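Local coordinates for protein telomerase reverse transcriptase (Takifugu rubripes, PDB 4LMO) that elongates telomeres as the reverse transcriptase of telomerase, copying a template in the enzyme's RNA, this piece being the RNA-binding domain, at residues 96-101 and 113-118. Numbering follows the deposited sequence.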
ATOM      1  N   CYS A  96     -15.050  -6.337   3.259  1.00 39.89           N
ATOM      2  CA  CYS A  96     -15.742  -6.761   2.043  1.00 40.98           C
ATOM      3  C   CYS A  96     -15.593  -8.268   1.817  1.00 41.92           C
ATOM      4  O   CYS A  96     -14.820  -8.701   0.960  1.00 41.81           O
ATOM      5  CB  CYS A  96     -15.250  -5.966   0.832  1.00 41.07           C
ATOM      6  SG  CYS A  96     -16.357  -6.058  -0.590  1.00 41.83           S
ATOM      7  N   PRO A  97     -16.352  -9.070   2.587  1.00 43.04           N
ATOM      8  CA  PRO A  97     -16.140 -10.514   2.680  1.00 43.60           C
ATOM      9  C   PRO A  97     -16.549 -11.286   1.433  1.00 44.22           C
ATOM     10  O   PRO A  97     -17.337 -10.798   0.622  1.00 44.18           O
ATOM     11  CB  PRO A  97     -17.020 -10.922   3.864  1.00 44.58           C
ATOM     12  CG  PRO A  97     -18.110  -9.910   3.885  1.00 44.70           C
ATOM     13  CD  PRO A  97     -17.511  -8.627   3.383  1.00 43.46           C
ATOM     14  N   LEU A  98     -16.003 -12.489   1.299  1.00 45.38           N
ATOM     15  CA  LEU A  98     -16.339 -13.385   0.203  1.00 46.28           C
ATOM     16  C   LEU A  98     -17.680 -14.058   0.478  1.00 47.38           C
ATOM     17  O   LEU A  98     -18.006 -14.359   1.627  1.00 47.83           O
ATOM     18  CB  LEU A  98     -15.227 -14.425   0.010  1.00 46.46           C
ATOM     19  CG  LEU A  98     -13.792 -13.882  -0.107  1.00 45.57           C
ATOM     20  CD1 LEU A  98     -12.754 -14.965   0.144  1.00 46.67           C
ATOM     21  CD2 LEU A  98     -13.548 -13.193  -1.443  1.00 44.55           C
ATOM     22  N   VAL A  99     -18.461 -14.271  -0.577  1.00 48.63           N
ATOM     23  CA  VAL A  99     -19.747 -14.957  -0.467  1.00 50.96           C
ATOM     24  C   VAL A  99     -19.704 -16.240  -1.293  1.00 53.11           C
ATOM     25  O   VAL A  99     -19.852 -16.208  -2.516  1.00 53.05           O
ATOM     26  CB  VAL A  99     -20.932 -14.069  -0.921  1.00 50.15           C
ATOM     27  CG1 VAL A  99     -22.260 -14.750  -0.619  1.00 50.31           C
ATOM     28  CG2 VAL A  99     -20.880 -12.701  -0.255  1.00 49.33           C
ATOM     29  N   GLY A 100     -19.481 -17.358  -0.607  1.00 56.14           N
ATOM     30  CA  GLY A 100     -19.465 -18.685  -1.224  1.00 60.19           C
ATOM     31  C   GLY A 100     -18.508 -18.855  -2.391  1.00 62.86           C
ATOM     32  O   GLY A 100     -18.911 -19.315  -3.462  1.00 63.51           O
ATOM     33  N   ILE A 101     -17.244 -18.484  -2.193  1.00 65.74           N
ATOM     34  CA  ILE A 101     -16.228 -18.661  -3.238  1.00 68.99           C
ATOM     35  C   ILE A 101     -15.504 -20.006  -3.117  1.00 71.88           C
ATOM     36  O   ILE A 101     -15.233 -20.659  -4.127  1.00 72.97           O
ATOM     37  CB  ILE A 101     -15.225 -17.473  -3.339  1.00 68.57           C
ATOM     38  CG1 ILE A 101     -14.236 -17.439  -2.164  1.00 68.88           C
ATOM     39  CG2 ILE A 101     -15.955 -16.147  -3.504  1.00 68.30           C
ATOM     40  CD1 ILE A 101     -12.860 -17.986  -2.494  1.00 69.58           C
ATOM     41  N   LEU A 113     -21.068 -11.954 -10.351  1.00 42.32           N
ATOM     42  CA  LEU A 113     -20.992 -10.619 -10.958  1.00 42.01           C
ATOM     43  C   LEU A 113     -21.384  -9.466 -10.016  1.00 41.68           C
ATOM     44  O   LEU A 113     -20.721  -8.428 -10.017  1.00 41.17           O
ATOM     45  CB  LEU A 113     -21.786 -10.554 -12.273  1.00 42.76           C
ATOM     46  CG  LEU A 113     -21.288 -11.376 -13.471  1.00 43.29           C
ATOM     47  CD1 LEU A 113     -22.326 -11.379 -14.581  1.00 44.74           C
ATOM     48  CD2 LEU A 113     -19.953 -10.871 -14.001  1.00 43.53           C
ATOM     49  N   PRO A 114     -22.451  -9.638  -9.202  1.00 42.03           N
ATOM     50  CA  PRO A 114     -22.795  -8.566  -8.258  1.00 41.58           C
ATOM     51  C   PRO A 114     -21.854  -8.466  -7.053  1.00 40.91           C
ATOM     52  O   PRO A 114     -21.919  -7.484  -6.310  1.00 41.11           O
ATOM     53  CB  PRO A 114     -24.200  -8.955  -7.771  1.00 42.09           C
ATOM     54  CG  PRO A 114     -24.686  -9.998  -8.720  1.00 42.71           C
ATOM     55  CD  PRO A 114     -23.455 -10.718  -9.165  1.00 42.30           C
ATOM     56  N   GLN A 115     -20.997  -9.467  -6.857  1.00 40.02           N
ATOM     57  CA  GLN A 115     -20.130  -9.514  -5.679  1.00 39.05           C
ATOM     58  C   GLN A 115     -18.843  -8.705  -5.856  1.00 38.13           C
ATOM     59  O   GLN A 115     -17.741  -9.262  -5.906  1.00 37.75           O
ATOM     60  CB  GLN A 115     -19.817 -10.961  -5.282  1.00 39.34           C
ATOM     61  CG  GLN A 115     -19.373 -11.108  -3.835  1.00 39.56           C
ATOM     62  CD  GLN A 115     -18.770 -12.464  -3.531  1.00 39.90           C
ATOM     63  OE1 GLN A 115     -19.311 -13.504  -3.913  1.00 40.62           O
ATOM     64  NE2 GLN A 115     -17.646 -12.457  -2.831  1.00 39.72           N
ATOM     65  N   HIS A 116     -18.998  -7.389  -5.950  1.00 37.49           N
ATOM     66  CA  HIS A 116     -17.864  -6.472  -6.020  1.00 37.34           C
ATOM     67  C   HIS A 116     -17.872  -5.529  -4.845  1.00 37.46           C
ATOM     68  O   HIS A 116     -18.883  -5.400  -4.153  1.00 37.76           O
ATOM     69  CB  HIS A 116     -17.864  -5.708  -7.344  1.00 36.76           C
ATOM     70  CG  HIS A 116     -19.171  -5.016  -7.653  1.00 36.58           C
ATOM     71  ND1 HIS A 116     -19.357  -3.700  -7.454  1.00 36.59           N
ATOM     72  CD2 HIS A 116     -20.368  -5.510  -8.161  1.00 37.25           C
ATOM     73  CE1 HIS A 116     -20.609  -3.365  -7.816  1.00 37.07           C
ATOM     74  NE2 HIS A 116     -21.227  -4.475  -8.246  1.00 37.62           N
ATOM     75  N   CYS A 117     -16.742  -4.874  -4.602  1.00 37.70           N
ATOM     76  CA  CYS A 117     -16.609  -3.944  -3.485  1.00 37.98           C
ATOM     77  C   CYS A 117     -16.657  -2.496  -3.953  1.00 36.81           C
ATOM     78  O   CYS A 117     -15.893  -2.096  -4.832  1.00 37.20           O
ATOM     79  CB  CYS A 117     -15.304  -4.199  -2.730  1.00 39.09           C
ATOM     80  SG  CYS A 117     -15.094  -5.906  -2.175  1.00 42.39           S
ATOM     81  N   GLY A 118     -17.559  -1.715  -3.363  1.00 35.70           N
ATOM     82  CA  GLY A 118     -17.619  -0.279  -3.620  1.00 34.95           C
ATOM     83  C   GLY A 118     -16.392   0.416  -3.060  1.00 33.56           C
ATOM     84  O   GLY A 118     -15.793  -0.059  -2.093  1.00 33.13           O
TER
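The flat carboxamide of Gln115 has one face turned to Val99 and its rim bordered by Val99 and Ile101. The setting is a disulfide-closed surface loop of the telomerase RNA-binding domain, in which two irregular segments on either side of helix 109-112 are drawn together. Over the amide face stands the valine side chain, with Val99 CB 3.7 Å and Val99 CG2 3.9 Å from Gln115 CD. The Val99 backbone frames the far end of the amide: Val99 O lies 3.1 Å from Gln115 OE1, moderately tilted from the plane, and Val99 N, well above it, 3.0 Å from Gln115 NE2. Which end carries O and which N is doubtful, so the polar pairing stays undecided. Ile101 CG2 approaches the end of Gln115 modelled as NE2, 4.1 Å away and not far from the amide plane, the two side chains crossing at about a right angle. Gln115 is the centre of an inverse gamma turn, closed by a weak bond from His116 N to Pro114 O. From this turn its side chain reaches across extended, CG anti to the backbone N (chi1 -159°). An alanine here would be likely to leave the Val99 side chain without the flat group beneath it and take away the polar group that sits against the Val99 backbone. Strand 234-237 and helix 238-251 join both segments to the domain: Arg237 bonds to Cys96 O, Phe235 pairs with the backbone of Cys117, and Val240 touches Leu98 and Gln115. Gly118, the N-cap of helix 119-133, directly follows the second cysteine. Cys96 SG, turned away from its own N and beside the carbonyl carbon (chi1 -163°), meets Cys117 SG at 2.0 Å in a left-handed disulfide with chi3 of -103°.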